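Long-range contact in GGDEF family protein (PDB 5GZS), which is a diguanylate cyclase whose periplasmic portion holds two solute-binding-protein-like modules, one of them with arginine bound, and so probably senses that amino acid: residues N300-I314 and G406-N420. Numbering follows the deposited sequence.
Sequences NLAYFSESYYHPQAI and GSFYQYDIAIGFAKN
Tyr303 and Phe417 exchange two backbone hydrogen bonds, N to O in each direction, as an antiparallel hydrogen-bonded pair. Two residues on, past the non-hydrogen-bonded pair Phe304-Gly416, Ser305 N donates to Ile415 O (2.9 Å), and the serine side chain takes over the return bond: OG sits between the backbone N and the carbonyl carbon (chi1 79°), where it accepts from Ile415 N at 3.1 Å and donates to Glu306 O. Tyr308 N then donates to Ile413 O (2.9 Å). Further along, Gln312 bends at chi2 (-61°) to present NE2 to Gln410 OE1 at 2.6 Å, the two amide planes almost perpendicular, while the same NE2 also donates to His310 O. Lys419 lays CD over one face of the Tyr303 ring, 3.7 Å from its centroid, a CH-pi contact. Pro311 CB does likewise over Tyr411, and Pro311 CG meets Ile413 CD1 at 3.5 Å. Ile413 CG2 packs against Tyr308, whose OH shares a hydrogen bond with Ser249 OG. Two antiparallel chain connections thus run side by side between two five-stranded sheets, consistent with the two-stranded interdomain hinge of periplasmic binding proteins. Strand 303-304 edges one sheet beside 414-417, with helix 421-435 packed on Phe417; 312-318 pairs with 399-410 in the other.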
ATOM      1  N   ASN A 300     -13.892  23.467  -0.781  1.00 67.28           N
ATOM      2  CA  ASN A 300     -14.589  24.354  -1.694  1.00 62.97           C
ATOM      3  C   ASN A 300     -14.149  25.808  -1.600  1.00 56.63           C
ATOM      4  O   ASN A 300     -14.631  26.651  -2.359  1.00 53.23           O
ATOM      5  CB  ASN A 300     -16.090  24.281  -1.422  1.00 78.81           C
ATOM      6  CG  ASN A 300     -16.418  24.427   0.059  1.00 83.80           C
ATOM      7  OD1 ASN A 300     -15.660  23.973   0.926  1.00 76.70           O
ATOM      8  ND2 ASN A 300     -17.533  25.097   0.354  1.00 88.37           N
ATOM      9  N   LEU A 301     -13.261  26.123  -0.657  1.00 59.55           N
ATOM     10  CA  LEU A 301     -12.872  27.522  -0.434  1.00 55.83           C
ATOM     11  C   LEU A 301     -11.589  27.886  -1.165  1.00 49.74           C
ATOM     12  O   LEU A 301     -11.161  29.036  -1.158  1.00 52.00           O
ATOM     13  CB  LEU A 301     -12.726  27.789   1.056  1.00 55.22           C
ATOM     14  CG  LEU A 301     -13.966  27.334   1.834  1.00 54.16           C
ATOM     15  CD1 LEU A 301     -13.559  26.726   3.157  1.00 52.34           C
ATOM     16  CD2 LEU A 301     -14.912  28.521   2.058  1.00 53.03           C
ATOM     17  N   ALA A 302     -10.981  26.896  -1.805  1.00 47.35           N
ATOM     18  CA  ALA A 302      -9.807  27.133  -2.634  1.00 44.48           C
ATOM     19  C   ALA A 302      -9.703  26.068  -3.718  1.00 41.91           C
ATOM     20  O   ALA A 302     -10.353  25.034  -3.649  1.00 46.45           O
ATOM     21  CB  ALA A 302      -8.553  27.163  -1.785  1.00 33.40           C
ATOM     22  N   TYR A 303      -8.900  26.348  -4.734  1.00 46.45           N
ATOM     23  CA  TYR A 303      -8.587  25.383  -5.777  1.00 31.41           C
ATOM     24  C   TYR A 303      -7.368  24.608  -5.324  1.00 32.82           C
ATOM     25  O   TYR A 303      -6.496  25.182  -4.666  1.00 37.34           O
ATOM     26  CB  TYR A 303      -8.311  26.089  -7.098  1.00 31.05           C
ATOM     27  CG  TYR A 303      -9.505  26.749  -7.756  1.00 32.61           C
ATOM     28  CD1 TYR A 303     -10.723  26.091  -7.864  1.00 33.22           C
ATOM     29  CD2 TYR A 303      -9.404  28.020  -8.287  1.00 31.76           C
ATOM     30  CE1 TYR A 303     -11.804  26.695  -8.492  1.00 40.78           C
ATOM     31  CE2 TYR A 303     -10.468  28.624  -8.908  1.00 32.61           C
ATOM     32  CZ  TYR A 303     -11.669  27.962  -9.020  1.00 46.08           C
ATOM     33  OH  TYR A 303     -12.747  28.574  -9.637  1.00 53.30           O
ATOM     34  N   PHE A 304      -7.277  23.328  -5.685  1.00 39.97           N
ATOM     35  CA  PHE A 304      -6.228  22.463  -5.136  1.00 39.18           C
ATOM     36  C   PHE A 304      -5.416  21.723  -6.184  1.00 39.60           C
ATOM     37  O   PHE A 304      -5.978  21.120  -7.082  1.00 47.81           O
ATOM     38  CB  PHE A 304      -6.842  21.427  -4.186  1.00 42.01           C
ATOM     39  CG  PHE A 304      -7.499  22.020  -2.975  1.00 43.36           C
ATOM     40  CD1 PHE A 304      -6.756  22.322  -1.852  1.00 45.65           C
ATOM     41  CD2 PHE A 304      -8.869  22.251  -2.950  1.00 55.82           C
ATOM     42  CE1 PHE A 304      -7.356  22.865  -0.732  1.00 50.19           C
ATOM     43  CE2 PHE A 304      -9.482  22.800  -1.823  1.00 53.47           C
ATOM     44  CZ  PHE A 304      -8.720  23.108  -0.716  1.00 49.93           C
ATOM     45  N   SER A 305      -4.094  21.757  -6.068  1.00 39.20           N
ATOM     46  CA  SER A 305      -3.247  20.900  -6.894  1.00 41.63           C
ATOM     47  C   SER A 305      -3.503  19.486  -6.455  1.00 44.94           C
ATOM     48  O   SER A 305      -4.084  19.294  -5.393  1.00 46.75           O
ATOM     49  CB  SER A 305      -1.764  21.205  -6.711  1.00 41.83           C
ATOM     50  OG  SER A 305      -1.309  20.596  -5.504  1.00 40.53           O
ATOM     51  N   GLU A 306      -3.042  18.509  -7.243  1.00 46.45           N
ATOM     52  CA  GLU A 306      -3.011  17.110  -6.822  1.00 40.39           C
ATOM     53  C   GLU A 306      -2.164  17.023  -5.577  1.00 42.76           C
ATOM     54  O   GLU A 306      -1.366  17.923  -5.339  1.00 50.03           O
ATOM     55  CB  GLU A 306      -2.433  16.202  -7.918  1.00 40.53           C
ATOM     56  CG  GLU A 306      -3.369  15.954  -9.112  1.00 39.36           C
ATOM     57  CD  GLU A 306      -2.713  15.106 -10.188  1.00 58.30           C
ATOM     58  OE1 GLU A 306      -1.606  14.580  -9.915  1.00 68.54           O
ATOM     59  OE2 GLU A 306      -3.290  14.970 -11.298  1.00 56.34           O
ATOM     60  N   SER A 307      -2.331  15.957  -4.787  1.00 48.99           N
ATOM     61  CA  SER A 307      -1.554  15.781  -3.550  1.00 47.87           C
ATOM     62  C   SER A 307      -0.069  15.613  -3.848  1.00 42.39           C
ATOM     63  O   SER A 307       0.286  15.210  -4.937  1.00 33.51           O
ATOM     64  CB  SER A 307      -2.052  14.576  -2.760  1.00 55.15           C
ATOM     65  OG  SER A 307      -3.464  14.515  -2.789  1.00 67.29           O
ATOM     66  N   TYR A 308       0.796  15.929  -2.887  1.00 48.98           N
ATOM     67  CA  TYR A 308       2.233  15.714  -3.068  1.00 39.56           C
ATOM     68  C   TYR A 308       2.851  15.060  -1.843  1.00 42.12           C
ATOM     69  O   TYR A 308       4.051  14.789  -1.805  1.00 45.73           O
ATOM     70  CB  TYR A 308       2.954  17.030  -3.385  1.00 38.07           C
ATOM     71  CG  TYR A 308       2.903  18.097  -2.308  1.00 36.09           C
ATOM     72  CD1 TYR A 308       3.872  18.152  -1.308  1.00 42.42           C
ATOM     73  CD2 TYR A 308       1.903  19.060  -2.300  1.00 40.52           C
ATOM     74  CE1 TYR A 308       3.836  19.126  -0.325  1.00 40.99           C
ATOM     75  CE2 TYR A 308       1.861  20.046  -1.321  1.00 39.14           C
ATOM     76  CZ  TYR A 308       2.829  20.068  -0.337  1.00 38.77           C
ATOM     77  OH  TYR A 308       2.790  21.044   0.635  1.00 40.56           O
ATOM     78  N   TYR A 309       2.023  14.824  -0.836  1.00 37.89           N
ATOM     79  CA  TYR A 309       2.466  14.129   0.360  1.00 51.75           C
ATOM     80  C   TYR A 309       1.265  13.470   1.025  1.00 57.00           C
ATOM     81  O   TYR A 309       0.121  13.928   0.863  1.00 53.34           O
ATOM     82  CB  TYR A 309       3.169  15.082   1.332  1.00 53.30           C
ATOM     83  CG  TYR A 309       3.693  14.372   2.547  1.00 53.26           C
ATOM     84  CD1 TYR A 309       4.804  13.555   2.466  1.00 59.95           C
ATOM     85  CD2 TYR A 309       3.052  14.491   3.769  1.00 60.81           C
ATOM     86  CE1 TYR A 309       5.272  12.877   3.582  1.00 65.73           C
ATOM     87  CE2 TYR A 309       3.510  13.826   4.888  1.00 62.72           C
ATOM     88  CZ  TYR A 309       4.615  13.020   4.789  1.00 65.52           C
ATOM     89  OH  TYR A 309       5.059  12.359   5.909  1.00 73.67           O
ATOM     90  N   HIS A 310       1.510  12.384   1.753  1.00 60.24           N
ATOM     91  CA  HIS A 310       0.409  11.690   2.417  1.00 56.84           C
ATOM     92  C   HIS A 310       0.718  11.354   3.857  1.00 53.96           C
ATOM     93  O   HIS A 310       1.223  10.269   4.151  1.00 64.72           O
ATOM     94  CB  HIS A 310       0.059  10.437   1.658  1.00 52.20           C
ATOM     95  CG  HIS A 310      -0.150  10.679   0.207  1.00 52.68           C
ATOM     96  ND1 HIS A 310      -1.391  10.955  -0.329  1.00 53.84           N
ATOM     97  CD2 HIS A 310       0.729  10.714  -0.825  1.00 50.37           C
ATOM     98  CE1 HIS A 310      -1.271  11.125  -1.635  1.00 55.37           C
ATOM     99  NE2 HIS A 310       0.003  10.984  -1.959  1.00 54.17           N
ATOM    100  N   PRO A 311       0.397  12.292   4.756  1.00 48.13           N
ATOM    101  CA  PRO A 311       0.684  12.199   6.185  1.00 49.16           C
ATOM    102  C   PRO A 311       0.003  11.021   6.815  1.00 47.75           C
ATOM    103  O   PRO A 311      -1.074  10.607   6.362  1.00 42.36           O
ATOM    104  CB  PRO A 311       0.120  13.505   6.745  1.00 51.74           C
ATOM    105  CG  PRO A 311      -0.008  14.410   5.564  1.00 45.48           C
ATOM    106  CD  PRO A 311      -0.320  13.535   4.426  1.00 46.35           C
ATOM    107  N   GLN A 312       0.640  10.512   7.866  1.00 53.10           N
ATOM    108  CA  GLN A 312       0.153   9.377   8.636  1.00 47.28           C
ATOM    109  C   GLN A 312      -0.456   9.809   9.974  1.00 51.79           C
ATOM    110  O   GLN A 312       0.267  10.187  10.899  1.00 62.47           O
ATOM    111  CB  GLN A 312       1.305   8.411   8.864  1.00 47.74           C
ATOM    112  CG  GLN A 312       1.938   7.952   7.579  1.00 49.82           C
ATOM    113  CD  GLN A 312       0.947   7.216   6.706  1.00 64.39           C
ATOM    114  OE1 GLN A 312       0.279   6.275   7.154  1.00 64.66           O
ATOM    115  NE2 GLN A 312       0.829   7.651   5.454  1.00 63.69           N
ATOM    116  N   ALA A 313      -1.779   9.767  10.088  1.00 42.91           N
ATOM    117  CA  ALA A 313      -2.405  10.148  11.356  1.00 48.59           C
ATOM    118  C   ALA A 313      -2.167   9.086  12.400  1.00 58.66           C
ATOM    119  O   ALA A 313      -2.452   7.901  12.177  1.00 65.87           O
ATOM    120  CB  ALA A 313      -3.894  10.379  11.196  1.00 47.09           C
ATOM    121  N   ILE A 314      -1.650   9.497  13.547  1.00 51.65           N
ATOM    122  CA  ILE A 314      -1.487   8.544  14.634  1.00 53.54           C
ATOM    123  C   ILE A 314      -2.028   9.076  15.961  1.00 58.84           C
ATOM    124  O   ILE A 314      -2.395  10.250  16.085  1.00 49.53           O
ATOM    125  CB  ILE A 314      -0.018   8.148  14.800  1.00 52.00           C
ATOM    126  CG1 ILE A 314       0.855   9.380  15.003  1.00 50.90           C
ATOM    127  CG2 ILE A 314       0.453   7.393  13.585  1.00 56.71           C
ATOM    128  CD1 ILE A 314       2.305   9.045  15.288  1.00 55.20           C
ATOM    129  N   GLY A 406      -1.256   2.328  15.582  1.00 52.01           N
ATOM    130  CA  GLY A 406      -0.502   2.834  14.468  1.00 50.69           C
ATOM    131  C   GLY A 406      -1.230   3.854  13.624  1.00 53.01           C
ATOM    132  O   GLY A 406      -2.157   4.501  14.022  1.00 48.68           O
ATOM    133  N   SER A 407      -0.763   3.980  12.411  1.00 49.44           N
ATOM    134  CA  SER A 407      -1.339   4.868  11.417  1.00 46.41           C
ATOM    135  C   SER A 407      -2.753   4.420  11.208  1.00 46.48           C
ATOM    136  O   SER A 407      -2.994   3.417  10.552  1.00 46.88           O
ATOM    137  CB  SER A 407      -0.583   4.831  10.094  1.00 54.04           C
ATOM    138  OG  SER A 407       0.715   5.378  10.228  1.00 61.39           O
ATOM    139  N   PHE A 408      -3.687   5.144  11.797  1.00 46.55           N
ATOM    140  CA  PHE A 408      -5.084   4.808  11.655  1.00 47.06           C
ATOM    141  C   PHE A 408      -5.703   5.509  10.463  1.00 57.50           C
ATOM    142  O   PHE A 408      -6.870   5.277  10.166  1.00 46.11           O
ATOM    143  CB  PHE A 408      -5.851   5.170  12.924  1.00 49.28           C
ATOM    144  CG  PHE A 408      -5.902   6.643  13.204  1.00 47.09           C
ATOM    145  CD1 PHE A 408      -4.848   7.280  13.851  1.00 46.93           C
ATOM    146  CD2 PHE A 408      -7.002   7.386  12.827  1.00 46.53           C
ATOM    147  CE1 PHE A 408      -4.888   8.627  14.114  1.00 53.00           C
ATOM    148  CE2 PHE A 408      -7.062   8.740  13.084  1.00 45.81           C
ATOM    149  CZ  PHE A 408      -5.999   9.366  13.736  1.00 56.40           C
ATOM    150  N   TYR A 409      -4.930   6.369   9.795  1.00 59.76           N
ATOM    151  CA  TYR A 409      -5.400   7.059   8.578  1.00 55.55           C
ATOM    152  C   TYR A 409      -4.293   7.729   7.752  1.00 51.06           C
ATOM    153  O   TYR A 409      -3.366   8.341   8.290  1.00 52.30           O
ATOM    154  CB  TYR A 409      -6.446   8.110   8.931  1.00 42.93           C
ATOM    155  CG  TYR A 409      -7.311   8.523   7.764  1.00 49.68           C
ATOM    156  CD1 TYR A 409      -8.480   7.832   7.469  1.00 43.05           C
ATOM    157  CD2 TYR A 409      -6.970   9.615   6.960  1.00 51.81           C
ATOM    158  CE1 TYR A 409      -9.289   8.208   6.405  1.00 52.18           C
ATOM    159  CE2 TYR A 409      -7.772  10.002   5.880  1.00 53.27           C
ATOM    160  CZ  TYR A 409      -8.932   9.286   5.609  1.00 57.63           C
ATOM    161  OH  TYR A 409      -9.748   9.636   4.552  1.00 55.67           O
ATOM    162  N   GLN A 410      -4.404   7.610   6.433  1.00 46.25           N
ATOM    163  CA  GLN A 410      -3.535   8.339   5.532  1.00 49.37           C
ATOM    164  C   GLN A 410      -4.327   9.401   4.747  1.00 52.80           C
ATOM    165  O   GLN A 410      -5.261   9.072   4.010  1.00 55.42           O
ATOM    166  CB  GLN A 410      -2.835   7.382   4.571  1.00 44.98           C
ATOM    167  CG  GLN A 410      -1.857   8.101   3.643  1.00 55.77           C
ATOM    168  CD  GLN A 410      -1.026   7.149   2.809  1.00 61.10           C
ATOM    169  OE1 GLN A 410      -0.165   6.423   3.327  1.00 47.35           O
ATOM    170  NE2 GLN A 410      -1.286   7.141   1.500  1.00 69.67           N
ATOM    171  N   TYR A 411      -3.956  10.673   4.903  1.00 49.73           N
ATOM    172  CA  TYR A 411      -4.649  11.750   4.195  1.00 37.47           C
ATOM    173  C   TYR A 411      -3.734  12.501   3.215  1.00 42.37           C
ATOM    174  O   TYR A 411      -2.604  12.083   2.943  1.00 39.58           O
ATOM    175  CB  TYR A 411      -5.294  12.722   5.199  1.00 37.73           C
ATOM    176  CG  TYR A 411      -4.361  13.452   6.145  1.00 41.33           C
ATOM    177  CD1 TYR A 411      -3.858  12.824   7.274  1.00 52.67           C
ATOM    178  CD2 TYR A 411      -4.011  14.785   5.932  1.00 38.59           C
ATOM    179  CE1 TYR A 411      -3.013  13.495   8.152  1.00 58.35           C
ATOM    180  CE2 TYR A 411      -3.166  15.454   6.807  1.00 42.12           C
ATOM    181  CZ  TYR A 411      -2.678  14.804   7.915  1.00 59.99           C
ATOM    182  OH  TYR A 411      -1.841  15.446   8.791  1.00 67.75           O
ATOM    183  N   ASP A 412      -4.231  13.607   2.675  1.00 51.51           N
ATOM    184  CA  ASP A 412      -3.553  14.274   1.566  1.00 47.10           C
ATOM    185  C   ASP A 412      -3.102  15.697   1.846  1.00 47.96           C
ATOM    186  O   ASP A 412      -3.800  16.487   2.467  1.00 56.57           O
ATOM    187  CB  ASP A 412      -4.469  14.275   0.344  1.00 48.95           C
ATOM    188  CG  ASP A 412      -4.685  12.880  -0.214  1.00 52.48           C
ATOM    189  OD1 ASP A 412      -3.678  12.192  -0.482  1.00 47.58           O
ATOM    190  OD2 ASP A 412      -5.858  12.466  -0.358  1.00 57.56           O
ATOM    191  N   ILE A 413      -1.919  16.027   1.367  1.00 46.50           N
ATOM    192  CA  ILE A 413      -1.458  17.394   1.418  1.00 42.65           C
ATOM    193  C   ILE A 413      -1.343  17.894  -0.028  1.00 44.82           C
ATOM    194  O   ILE A 413      -0.798  17.197  -0.892  1.00 40.85           O
ATOM    195  CB  ILE A 413      -0.128  17.486   2.184  1.00 46.59           C
ATOM    196  CG1 ILE A 413      -0.396  17.468   3.685  1.00 53.42           C
ATOM    197  CG2 ILE A 413       0.645  18.731   1.835  1.00 46.14           C
ATOM    198  CD1 ILE A 413       0.862  17.644   4.510  1.00 55.84           C
ATOM    199  N   ALA A 414      -1.906  19.080  -0.289  1.00 51.76           N
ATOM    200  CA  ALA A 414      -1.851  19.734  -1.603  1.00 43.42           C
ATOM    201  C   ALA A 414      -1.449  21.182  -1.473  1.00 40.45           C
ATOM    202  O   ALA A 414      -1.309  21.701  -0.358  1.00 47.01           O
ATOM    203  CB  ALA A 414      -3.187  19.653  -2.304  1.00 31.45           C
ATOM    204  N   ILE A 415      -1.275  21.829  -2.626  1.00 40.08           N
ATOM    205  CA  ILE A 415      -1.174  23.284  -2.701  1.00 30.96           C
ATOM    206  C   ILE A 415      -2.558  23.848  -2.943  1.00 31.38           C
ATOM    207  O   ILE A 415      -3.304  23.340  -3.796  1.00 34.71           O
ATOM    208  CB  ILE A 415      -0.262  23.764  -3.845  1.00 39.15           C
ATOM    209  CG1 ILE A 415       1.095  23.066  -3.820  1.00 37.21           C
ATOM    210  CG2 ILE A 415      -0.092  25.261  -3.789  1.00 29.95           C
ATOM    211  CD1 ILE A 415       1.966  23.485  -4.976  1.00 28.98           C
ATOM    212  N   GLY A 416      -2.900  24.901  -2.205  1.00 31.84           N
ATOM    213  CA  GLY A 416      -4.183  25.578  -2.354  1.00 31.12           C
ATOM    214  C   GLY A 416      -3.979  26.849  -3.135  1.00 32.99           C
ATOM    215  O   GLY A 416      -2.935  27.493  -2.996  1.00 31.39           O
ATOM    216  N   PHE A 417      -4.954  27.218  -3.964  1.00 33.87           N
ATOM    217  CA  PHE A 417      -4.826  28.445  -4.774  1.00 29.24           C
ATOM    218  C   PHE A 417      -6.065  29.240  -4.576  1.00 30.71           C
ATOM    219  O   PHE A 417      -7.138  28.661  -4.386  1.00 40.76           O
ATOM    220  CB  PHE A 417      -4.645  28.159  -6.269  1.00 32.42           C
ATOM    221  CG  PHE A 417      -3.439  27.314  -6.598  1.00 29.11           C
ATOM    222  CD1 PHE A 417      -3.481  25.937  -6.452  1.00 28.16           C
ATOM    223  CD2 PHE A 417      -2.272  27.904  -7.070  1.00 27.39           C
ATOM    224  CE1 PHE A 417      -2.382  25.157  -6.764  1.00 40.05           C
ATOM    225  CE2 PHE A 417      -1.162  27.129  -7.393  1.00 26.77           C
ATOM    226  CZ  PHE A 417      -1.220  25.752  -7.239  1.00 39.58           C
ATOM    227  N   ALA A 418      -5.922  30.560  -4.594  1.00 30.10           N
ATOM    228  CA  ALA A 418      -7.030  31.453  -4.342  1.00 30.95           C
ATOM    229  C   ALA A 418      -8.108  31.200  -5.367  1.00 38.14           C
ATOM    230  O   ALA A 418      -7.815  30.929  -6.539  1.00 30.97           O
ATOM    231  CB  ALA A 418      -6.576  32.887  -4.399  1.00 30.97           C
ATOM    232  N   LYS A 419      -9.354  31.289  -4.914  1.00 36.98           N
ATOM    233  CA  LYS A 419     -10.512  31.053  -5.758  1.00 32.97           C
ATOM    234  C   LYS A 419     -10.781  32.209  -6.725  1.00 33.29           C
ATOM    235  O   LYS A 419     -11.723  32.973  -6.557  1.00 41.42           O
ATOM    236  CB  LYS A 419     -11.726  30.812  -4.878  1.00 37.54           C
ATOM    237  CG  LYS A 419     -12.117  29.376  -4.695  1.00 34.09           C
ATOM    238  CD  LYS A 419     -12.911  28.914  -5.903  1.00 43.54           C
ATOM    239  CE  LYS A 419     -14.174  28.221  -5.463  1.00 52.52           C
ATOM    240  NZ  LYS A 419     -13.844  27.023  -4.667  1.00 60.83           N
ATOM    241  N   ASN A 420      -9.948  32.351  -7.741  1.00 32.63           N
ATOM    242  CA  ASN A 420     -10.241  33.311  -8.800  1.00 37.82           C
ATOM    243  C   ASN A 420      -9.720  32.710 -10.104  1.00 32.54           C
ATOM    244  O   ASN A 420      -9.154  31.634 -10.050  1.00 31.90           O
ATOM    245  CB  ASN A 420      -9.636  34.695  -8.478  1.00 32.93           C
ATOM    246  CG  ASN A 420      -8.158  34.633  -8.131  1.00 40.57           C
ATOM    247  OD1 ASN A 420      -7.396  33.800  -8.643  1.00 31.07           O
ATOM    248  ND2 ASN A 420      -7.748  35.530  -7.241  1.00 47.96           N
TER